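Local coordinates for protein digeranylgeranylglycerophospholipid reductase (Sulfolobus acidocaldarius, PDB 4OPC) that reduces the isoprenoid double bonds of digeranylgeranylglycerophospholipids with an FAD cofactor, giving the saturated archaeols of archaeal membranes, at residues Thr86-Asn91 and Lys369-Glu374; Leu191-Asp196 and Pro255-Ser260. One frame throughout, in Å; residues are numbered along the deposited sequence.

Contact 1: Thr86-Asn91 and Lys369-Glu374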
ATOM      1  N   THR A  86       0.713  27.084   6.860  1.00 17.17           N
ATOM      2  CA  THR A  86       1.918  26.406   7.303  1.00 17.33           C
ATOM      3  C   THR A  86       2.256  25.252   6.365  1.00 15.76           C
ATOM      4  O   THR A  86       1.431  24.368   6.130  1.00 17.39           O
ATOM      5  CB  THR A  86       1.780  25.863   8.743  1.00 17.04           C
ATOM      6  OG1 THR A  86       1.353  26.912   9.622  1.00 18.46           O
ATOM      7  CG2 THR A  86       3.113  25.321   9.219  1.00 20.14           C
ATOM      8  N   VAL A  87       3.475  25.273   5.832  1.00 15.93           N
ATOM      9  CA  VAL A  87       3.967  24.209   4.967  1.00 16.99           C
ATOM     10  C   VAL A  87       5.181  23.565   5.619  1.00 18.90           C
ATOM     11  O   VAL A  87       6.154  24.246   5.940  1.00 22.36           O
ATOM     12  CB  VAL A  87       4.371  24.745   3.585  1.00 17.00           C
ATOM     13  CG1 VAL A  87       4.953  23.624   2.729  1.00 19.75           C
ATOM     14  CG2 VAL A  87       3.172  25.357   2.891  1.00 22.22           C
ATOM     15  N   TRP A  88       5.100  22.260   5.840  1.00 19.33           N
ATOM     16  CA  TRP A  88       6.227  21.484   6.332  1.00 20.91           C
ATOM     17  C   TRP A  88       6.952  20.837   5.160  1.00 19.98           C
ATOM     18  O   TRP A  88       6.326  20.230   4.284  1.00 22.82           O
ATOM     19  CB  TRP A  88       5.752  20.408   7.307  1.00 21.06           C
ATOM     20  CG  TRP A  88       5.394  20.918   8.684  1.00 22.61           C
ATOM     21  CD1 TRP A  88       5.450  22.212   9.131  1.00 26.27           C
ATOM     22  CD2 TRP A  88       4.920  20.136   9.787  1.00 20.59           C
ATOM     23  NE1 TRP A  88       5.045  22.276  10.447  1.00 25.31           N
ATOM     24  CE2 TRP A  88       4.722  21.014  10.872  1.00 23.01           C
ATOM     25  CE3 TRP A  88       4.658  18.771   9.966  1.00 24.60           C
ATOM     26  CZ2 TRP A  88       4.256  20.575  12.112  1.00 24.93           C
ATOM     27  CZ3 TRP A  88       4.199  18.338  11.199  1.00 23.93           C
ATOM     28  CH2 TRP A  88       4.006  19.237  12.255  1.00 27.96           C
ATOM     29  N   THR A  89       8.270  20.958   5.128  1.00 24.38           N
ATOM     30  CA  THR A  89       9.050  20.343   4.069  1.00 24.16           C
ATOM     31  C   THR A  89       9.808  19.132   4.590  1.00 26.33           C
ATOM     32  O   THR A  89      10.573  19.241   5.552  1.00 30.68           O
ATOM     33  CB  THR A  89      10.045  21.338   3.460  1.00 27.49           C
ATOM     34  OG1 THR A  89       9.329  22.451   2.918  1.00 32.37           O
ATOM     35  CG2 THR A  89      10.849  20.676   2.352  1.00 29.15           C
ATOM     36  N   VAL A  90       9.587  17.977   3.969  1.00 27.84           N
ATOM     37  CA  VAL A  90      10.383  16.799   4.277  1.00 27.99           C
ATOM     38  C   VAL A  90      11.133  16.339   3.030  1.00 34.41           C
ATOM     39  O   VAL A  90      10.537  16.100   1.981  1.00 34.63           O
ATOM     40  CB  VAL A  90       9.539  15.659   4.904  1.00 26.50           C
ATOM     41  CG1 VAL A  90       8.965  16.108   6.239  1.00 39.66           C
ATOM     42  CG2 VAL A  90       8.419  15.219   3.976  1.00 33.76           C
ATOM     43  N   ASN A  91      12.452  16.246   3.144  1.00 32.42           N
ATOM     44  CA  ASN A  91      13.287  15.890   2.004  1.00 33.12           C
ATOM     45  C   ASN A  91      13.499  14.388   1.893  1.00 34.52           C
ATOM     46  O   ASN A  91      13.558  13.684   2.899  1.00 33.71           O
ATOM     47  CB  ASN A  91      14.630  16.614   2.081  1.00 34.75           C
ATOM     48  CG  ASN A  91      14.487  18.116   1.959  1.00 41.09           C
ATOM     49  OD1 ASN A  91      13.854  18.618   1.031  1.00 41.44           O
ATOM     50  ND2 ASN A  91      15.065  18.843   2.904  1.00 49.58           N
ATOM     51  N   LYS A 369       2.131  25.872  15.351  1.00 20.46           N
ATOM     52  CA  LYS A 369       2.862  25.933  16.615  1.00 22.66           C
ATOM     53  C   LYS A 369       4.033  24.958  16.655  1.00 21.28           C
ATOM     54  O   LYS A 369       4.733  24.889  17.674  1.00 27.00           O
ATOM     55  CB  LYS A 369       1.933  25.645  17.800  1.00 26.12           C
ATOM     56  CG  LYS A 369       0.802  26.640  17.987  1.00 28.19           C
ATOM     57  CD  LYS A 369       1.263  27.907  18.685  1.00 35.06           C
ATOM     58  CE  LYS A 369       0.090  28.847  18.931  1.00 43.32           C
ATOM     59  NZ  LYS A 369       0.487  30.092  19.644  1.00 55.64           N
ATOM     60  N   LYS A 370       4.244  24.217  15.572  1.00 24.72           N
ATOM     61  CA  LYS A 370       5.327  23.239  15.498  1.00 29.18           C
ATOM     62  C   LYS A 370       5.235  22.208  16.621  1.00 26.70           C
ATOM     63  O   LYS A 370       6.209  21.970  17.343  1.00 29.11           O
ATOM     64  CB  LYS A 370       6.693  23.934  15.527  1.00 38.75           C
ATOM     65  CG  LYS A 370       7.050  24.646  14.236  1.00 46.26           C
ATOM     66  CD  LYS A 370       7.035  23.673  13.066  1.00 63.59           C
ATOM     67  CE  LYS A 370       8.018  22.530  13.274  1.00 46.40           C
ATOM     68  NZ  LYS A 370       7.795  21.426  12.297  1.00 55.45           N
ATOM     69  N   ILE A 371       4.055  21.611  16.758  1.00 24.59           N
ATOM     70  CA  ILE A 371       3.781  20.600  17.775  1.00 22.17           C
ATOM     71  C   ILE A 371       4.845  19.496  17.757  1.00 23.55           C
ATOM     72  O   ILE A 371       5.295  19.028  18.810  1.00 24.86           O
ATOM     73  CB  ILE A 371       2.334  20.036  17.601  1.00 25.90           C
ATOM     74  CG1 ILE A 371       1.945  19.124  18.763  1.00 29.48           C
ATOM     75  CG2 ILE A 371       2.146  19.349  16.242  1.00 26.39           C
ATOM     76  CD1 ILE A 371       0.492  18.695  18.734  1.00 27.89           C
ATOM     77  N   ILE A 372       5.257  19.102  16.555  1.00 22.82           N
ATOM     78  CA  ILE A 372       6.417  18.241  16.364  1.00 26.26           C
ATOM     79  C   ILE A 372       7.248  18.826  15.235  1.00 26.23           C
ATOM     80  O   ILE A 372       6.772  19.690  14.496  1.00 29.20           O
ATOM     81  CB  ILE A 372       6.035  16.780  16.024  1.00 25.91           C
ATOM     82  CG1 ILE A 372       5.322  16.695  14.671  1.00 27.51           C
ATOM     83  CG2 ILE A 372       5.181  16.170  17.127  1.00 24.73           C
ATOM     84  CD1 ILE A 372       5.061  15.266  14.221  1.00 27.07           C
ATOM     85  N   LYS A 373       8.491  18.381  15.116  1.00 26.01           N
ATOM     86  CA  LYS A 373       9.349  18.851  14.041  1.00 27.83           C
ATOM     87  C   LYS A 373       9.042  18.090  12.752  1.00 28.04           C
ATOM     88  O   LYS A 373       8.457  17.003  12.785  1.00 26.61           O
ATOM     89  CB  LYS A 373      10.818  18.680  14.419  1.00 26.59           C
ATOM     90  CG  LYS A 373      11.238  19.449  15.661  1.00 36.01           C
ATOM     91  CD  LYS A 373      12.706  19.198  15.976  1.00 41.67           C
ATOM     92  CE  LYS A 373      13.161  19.996  17.188  1.00 51.35           C
ATOM     93  NZ  LYS A 373      14.563  19.665  17.570  1.00 62.67           N
ATOM     94  N   GLU A 374       9.424  18.672  11.619  1.00 28.71           N
ATOM     95  CA  GLU A 374       9.309  17.999  10.329  1.00 29.98           C
ATOM     96  C   GLU A 374      10.020  16.650  10.375  1.00 37.59           C
ATOM     97  O   GLU A 374       9.509  15.646   9.865  1.00 32.67           O
ATOM     98  CB  GLU A 374       9.899  18.878   9.223  1.00 31.70           C
ATOM     99  CG  GLU A 374       9.054  20.102   8.901  1.00 42.24           C
ATOM    100  CD  GLU A 374       9.882  21.286   8.448  1.00 57.58           C
ATOM    101  OE1 GLU A 374      10.923  21.556   9.081  1.00 63.52           O
ATOM    102  OE2 GLU A 374       9.496  21.948   7.462  1.00 37.74           O
TER

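Contact 2: Leu191-Asp196 and Pro255-Ser260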
ATOM      1  N   LEU A 191      -3.004  16.028 -15.732  1.00 20.01           N
ATOM      2  CA  LEU A 191      -3.318  17.174 -16.576  1.00 21.48           C
ATOM      3  C   LEU A 191      -2.074  17.982 -16.910  1.00 23.53           C
ATOM      4  O   LEU A 191      -1.115  18.015 -16.140  1.00 24.21           O
ATOM      5  CB  LEU A 191      -4.313  18.086 -15.850  1.00 25.90           C
ATOM      6  CG  LEU A 191      -5.686  17.481 -15.550  1.00 26.47           C
ATOM      7  CD1 LEU A 191      -6.093  17.802 -14.132  1.00 33.41           C
ATOM      8  CD2 LEU A 191      -6.721  18.007 -16.529  1.00 36.30           C
ATOM      9  N   LEU A 192      -2.102  18.646 -18.065  1.00 25.66           N
ATOM     10  CA  LEU A 192      -1.096  19.649 -18.395  1.00 26.78           C
ATOM     11  C   LEU A 192      -1.411  20.947 -17.659  1.00 23.00           C
ATOM     12  O   LEU A 192      -2.568  21.210 -17.325  1.00 28.57           O
ATOM     13  CB  LEU A 192      -1.070  19.905 -19.903  1.00 27.53           C
ATOM     14  CG  LEU A 192      -0.824  18.664 -20.762  1.00 30.65           C
ATOM     15  CD1 LEU A 192      -0.706  19.017 -22.242  1.00 32.74           C
ATOM     16  CD2 LEU A 192       0.418  17.931 -20.284  1.00 30.05           C
ATOM     17  N   THR A 193      -0.385  21.749 -17.385  1.00 27.55           N
ATOM     18  CA  THR A 193      -0.568  23.026 -16.693  1.00 28.14           C
ATOM     19  C   THR A 193      -0.266  24.209 -17.614  1.00 31.78           C
ATOM     20  O   THR A 193       0.499  24.084 -18.573  1.00 32.21           O
ATOM     21  CB  THR A 193       0.320  23.138 -15.441  1.00 31.08           C
ATOM     22  OG1 THR A 193       1.700  23.169 -15.833  1.00 31.63           O
ATOM     23  CG2 THR A 193       0.083  21.952 -14.516  1.00 26.18           C
ATOM     24  N   LYS A 194      -0.868  25.356 -17.308  1.00 29.14           N
ATOM     25  CA  LYS A 194      -0.728  26.553 -18.138  1.00 27.61           C
ATOM     26  C   LYS A 194       0.487  27.370 -17.729  1.00 40.84           C
ATOM     27  O   LYS A 194       1.005  28.172 -18.504  1.00 49.37           O
ATOM     28  CB  LYS A 194      -1.973  27.429 -18.019  1.00 33.78           C
ATOM     29  CG  LYS A 194      -3.293  26.706 -18.178  1.00 34.76           C
ATOM     30  CD  LYS A 194      -4.442  27.698 -18.046  1.00 47.18           C
ATOM     31  CE  LYS A 194      -5.757  27.012 -17.707  1.00 43.98           C
ATOM     32  NZ  LYS A 194      -6.848  28.005 -17.504  1.00 54.35           N
ATOM     33  N   GLU A 195       0.919  27.173 -16.491  1.00 35.13           N
ATOM     34  CA  GLU A 195       2.049  27.891 -15.931  1.00 34.45           C
ATOM     35  C   GLU A 195       3.056  26.862 -15.425  1.00 34.92           C
ATOM     36  O   GLU A 195       2.666  25.776 -14.977  1.00 32.15           O
ATOM     37  CB  GLU A 195       1.571  28.780 -14.781  1.00 38.34           C
ATOM     38  CG  GLU A 195       2.355  30.067 -14.599  1.00 50.28           C
ATOM     39  CD  GLU A 195       1.603  31.091 -13.764  1.00 60.27           C
ATOM     40  OE1 GLU A 195       0.365  30.970 -13.650  1.00 75.92           O
ATOM     41  OE2 GLU A 195       2.242  32.015 -13.219  1.00 47.67           O
ATOM     42  N   ASP A 196       4.342  27.191 -15.519  1.00 31.09           N
ATOM     43  CA  ASP A 196       5.401  26.327 -15.010  1.00 31.76           C
ATOM     44  C   ASP A 196       5.136  25.981 -13.559  1.00 27.70           C
ATOM     45  O   ASP A 196       4.703  26.824 -12.771  1.00 29.78           O
ATOM     46  CB  ASP A 196       6.773  26.996 -15.125  1.00 31.27           C
ATOM     47  CG  ASP A 196       7.249  27.112 -16.557  1.00 43.79           C
ATOM     48  OD1 ASP A 196       6.679  26.430 -17.433  1.00 54.78           O
ATOM     49  OD2 ASP A 196       8.203  27.880 -16.800  1.00 56.95           O
ATOM     50  N   PRO A 255      -5.182  25.374  -9.499  1.00 22.63           N
ATOM     51  CA  PRO A 255      -5.789  26.452 -10.281  1.00 24.08           C
ATOM     52  C   PRO A 255      -5.132  26.576 -11.653  1.00 24.54           C
ATOM     53  O   PRO A 255      -5.701  27.202 -12.541  1.00 28.77           O
ATOM     54  CB  PRO A 255      -5.495  27.698  -9.443  1.00 25.90           C
ATOM     55  CG  PRO A 255      -4.273  27.350  -8.674  1.00 27.59           C
ATOM     56  CD  PRO A 255      -4.403  25.891  -8.359  1.00 26.20           C
ATOM     57  N   ASP A 256      -3.966  25.957 -11.814  1.00 24.51           N
ATOM     58  CA  ASP A 256      -3.135  26.119 -13.002  1.00 28.14           C
ATOM     59  C   ASP A 256      -3.371  25.092 -14.104  1.00 25.09           C
ATOM     60  O   ASP A 256      -2.802  25.221 -15.188  1.00 29.67           O
ATOM     61  CB  ASP A 256      -1.652  26.092 -12.609  1.00 29.63           C
ATOM     62  CG  ASP A 256      -1.270  24.845 -11.813  1.00 32.02           C
ATOM     63  OD1 ASP A 256      -2.046  24.413 -10.931  1.00 24.77           O
ATOM     64  OD2 ASP A 256      -0.174  24.299 -12.061  1.00 31.57           O
ATOM     65  N   VAL A 257      -4.184  24.073 -13.849  1.00 23.16           N
ATOM     66  CA  VAL A 257      -4.324  22.994 -14.830  1.00 24.52           C
ATOM     67  C   VAL A 257      -5.201  23.392 -16.007  1.00 25.13           C
ATOM     68  O   VAL A 257      -6.101  24.219 -15.887  1.00 26.65           O
ATOM     69  CB  VAL A 257      -4.878  21.693 -14.220  1.00 22.99           C
ATOM     70  CG1 VAL A 257      -3.874  21.102 -13.246  1.00 23.19           C
ATOM     71  CG2 VAL A 257      -6.226  21.932 -13.550  1.00 26.77           C
ATOM     72  N   ASP A 258      -4.923  22.787 -17.154  1.00 23.34           N
ATOM     73  CA  ASP A 258      -5.743  22.973 -18.333  1.00 25.97           C
ATOM     74  C   ASP A 258      -6.727  21.808 -18.381  1.00 24.99           C
ATOM     75  O   ASP A 258      -6.358  20.682 -18.730  1.00 27.57           O
ATOM     76  CB  ASP A 258      -4.857  22.982 -19.572  1.00 27.21           C
ATOM     77  CG  ASP A 258      -5.613  23.354 -20.823  1.00 34.08           C
ATOM     78  OD1 ASP A 258      -6.836  23.128 -20.870  1.00 28.74           O
ATOM     79  OD2 ASP A 258      -4.981  23.879 -21.759  1.00 35.96           O
ATOM     80  N   LYS A 259      -7.981  22.075 -18.026  1.00 30.67           N
ATOM     81  CA  LYS A 259      -8.989  21.021 -17.932  1.00 32.33           C
ATOM     82  C   LYS A 259      -9.427  20.476 -19.294  1.00 34.88           C
ATOM     83  O   LYS A 259     -10.241  19.550 -19.366  1.00 33.78           O
ATOM     84  CB  LYS A 259     -10.197  21.492 -17.119  1.00 34.07           C
ATOM     85  CG  LYS A 259      -9.928  21.581 -15.619  1.00 36.38           C
ATOM     86  CD  LYS A 259     -11.221  21.700 -14.828  1.00 42.02           C
ATOM     87  CE  LYS A 259     -11.512  23.137 -14.463  1.00 49.67           C
ATOM     88  NZ  LYS A 259     -10.533  23.627 -13.459  1.00 52.94           N
ATOM     89  N   SER A 260      -8.887  21.045 -20.367  1.00 28.07           N
ATOM     90  CA  SER A 260      -9.124  20.513 -21.705  1.00 30.46           C
ATOM     91  C   SER A 260      -7.998  19.571 -22.142  1.00 33.10           C
ATOM     92  O   SER A 260      -8.113  18.917 -23.176  1.00 35.15           O
ATOM     93  CB  SER A 260      -9.289  21.645 -22.722  1.00 31.30           C
ATOM     94  OG  SER A 260      -8.036  22.162 -23.132  1.00 31.84           O
TER
HETATM   95  O   HOH W   1       1.779  26.209 -11.943  1.00 29.81           O

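Contact 1: Thr86-Asn91 and Lys369-Glu374
Trp88 and Lys370 reach for each other from opposite directions, and their meeting is a cation-pi contact over one face of the indole. Lys370 NZ stands 3.7 Å from the centroid of the five-membered ring, 27° off its normal and displaced toward the rim. The lysine chain gets there by bending at chi2 and again at chi3, a fold that also carries CD to 3.6 Å from Trp88 NE1. From this perch NZ donates to Ile372 O at 3.0 Å, in the carbonyl plane and on a lone pair, so the ammonium is held between a ring face and a backbone oxygen of its own loop. At the far end of the indole, Ile372 crosses at about a right angle and sets CG1 3.7 Å from Trp88 CH2, while Ile371 CG2 comes up at the ring edge.

Glu374, in the first turn of helix 374-383, works the other end. Its CG rests against the root of the tryptophan, 3.7 Å from Trp88 CB, and the carboxylate plane is turned 66° from the ring. The strand bonds Trp88 and Val90 to Leu79 and Ile77 on strand 70-80; Thr89 N instead donates to Glu374 OE2, a 2.8 Å bond on the anti side of the carboxylate. Val90 CG1 lies 3.7 Å from Glu374 O.

The 369-374 loop leaves helix 360-368 through a Schellman motif at Lys370 and enters the next helix with Lys373 as N-cap. The side chain of Trp88 lies about 4 Å from the bound lipid. Chemically, a lysine cation and a glutamate anion are spent on different targets here, an aromatic face and a strand amide, which probably ties the inter-helix loop to the sheet beside the lipid pocket.

Contact 2: Leu191-Asp196 and Pro255-Ser260
Thr193 and Val257 pair across the contact as an antiparallel, non-hydrogen-bonded bridge, their side chains diverging, at the end of strand 183-193 in the large mixed sheet. Two backbone bonds flank it: Asp258 N to Leu192 O at 2.8 Å and Lys194 N to Asp256 O at 2.9 Å. Leu191 packs CB and CD1 against Val257, with Val227 of the adjoining strand touching the same valine.

Lys194 runs along the partner backbone. Its CB lies 3.7 Å from Asp256 O and its CG 3.4 Å from that same oxygen; CD then draws off, to 4.1 Å from Asp256 O. Extended beyond CG, the chain next brings CE to 3.4 Å from Val257 O, and NZ passes a little farther from that carbonyl.

Past the bridge, Asp258 forms an Asx turn where the chain rounds a corner into strand 261-271. With CG anti to the backbone N (chi1 -172°), its carboxylate sits beside Ser260, and OD1 takes Ser260 N at 3.0 Å and Ser260 OG at 2.7 Å. With an alanine here, Ser260 N and OG are likely to lose their acceptor in the turn. Ser260 OG (syn) and N (anti) reach OD1 from the same carboxylate face.

Both contacts reach the same large mixed sheet, near opposite borders of it: strand 87-97 of contact 1 lies next to edge strand 51-53, and strand 183-193 of contact 2 next to edge strand 261-271. Their centres are 28 Å apart, their nearest atoms about 14 Å apart, so they do not meet. Along the chain contact 2 is nested inside the long loop that contact 1 closes. Contact 2 joins two parts of the geranylgeranyl reductase catalytic region, away from the flavin and lipid sites, whereas contact 1 brings the helical C-terminal part of the chain back onto the sheet, close to the bound lipid, so the sheet is fastened to C-terminal helices at one border and within the catalytic region at the other.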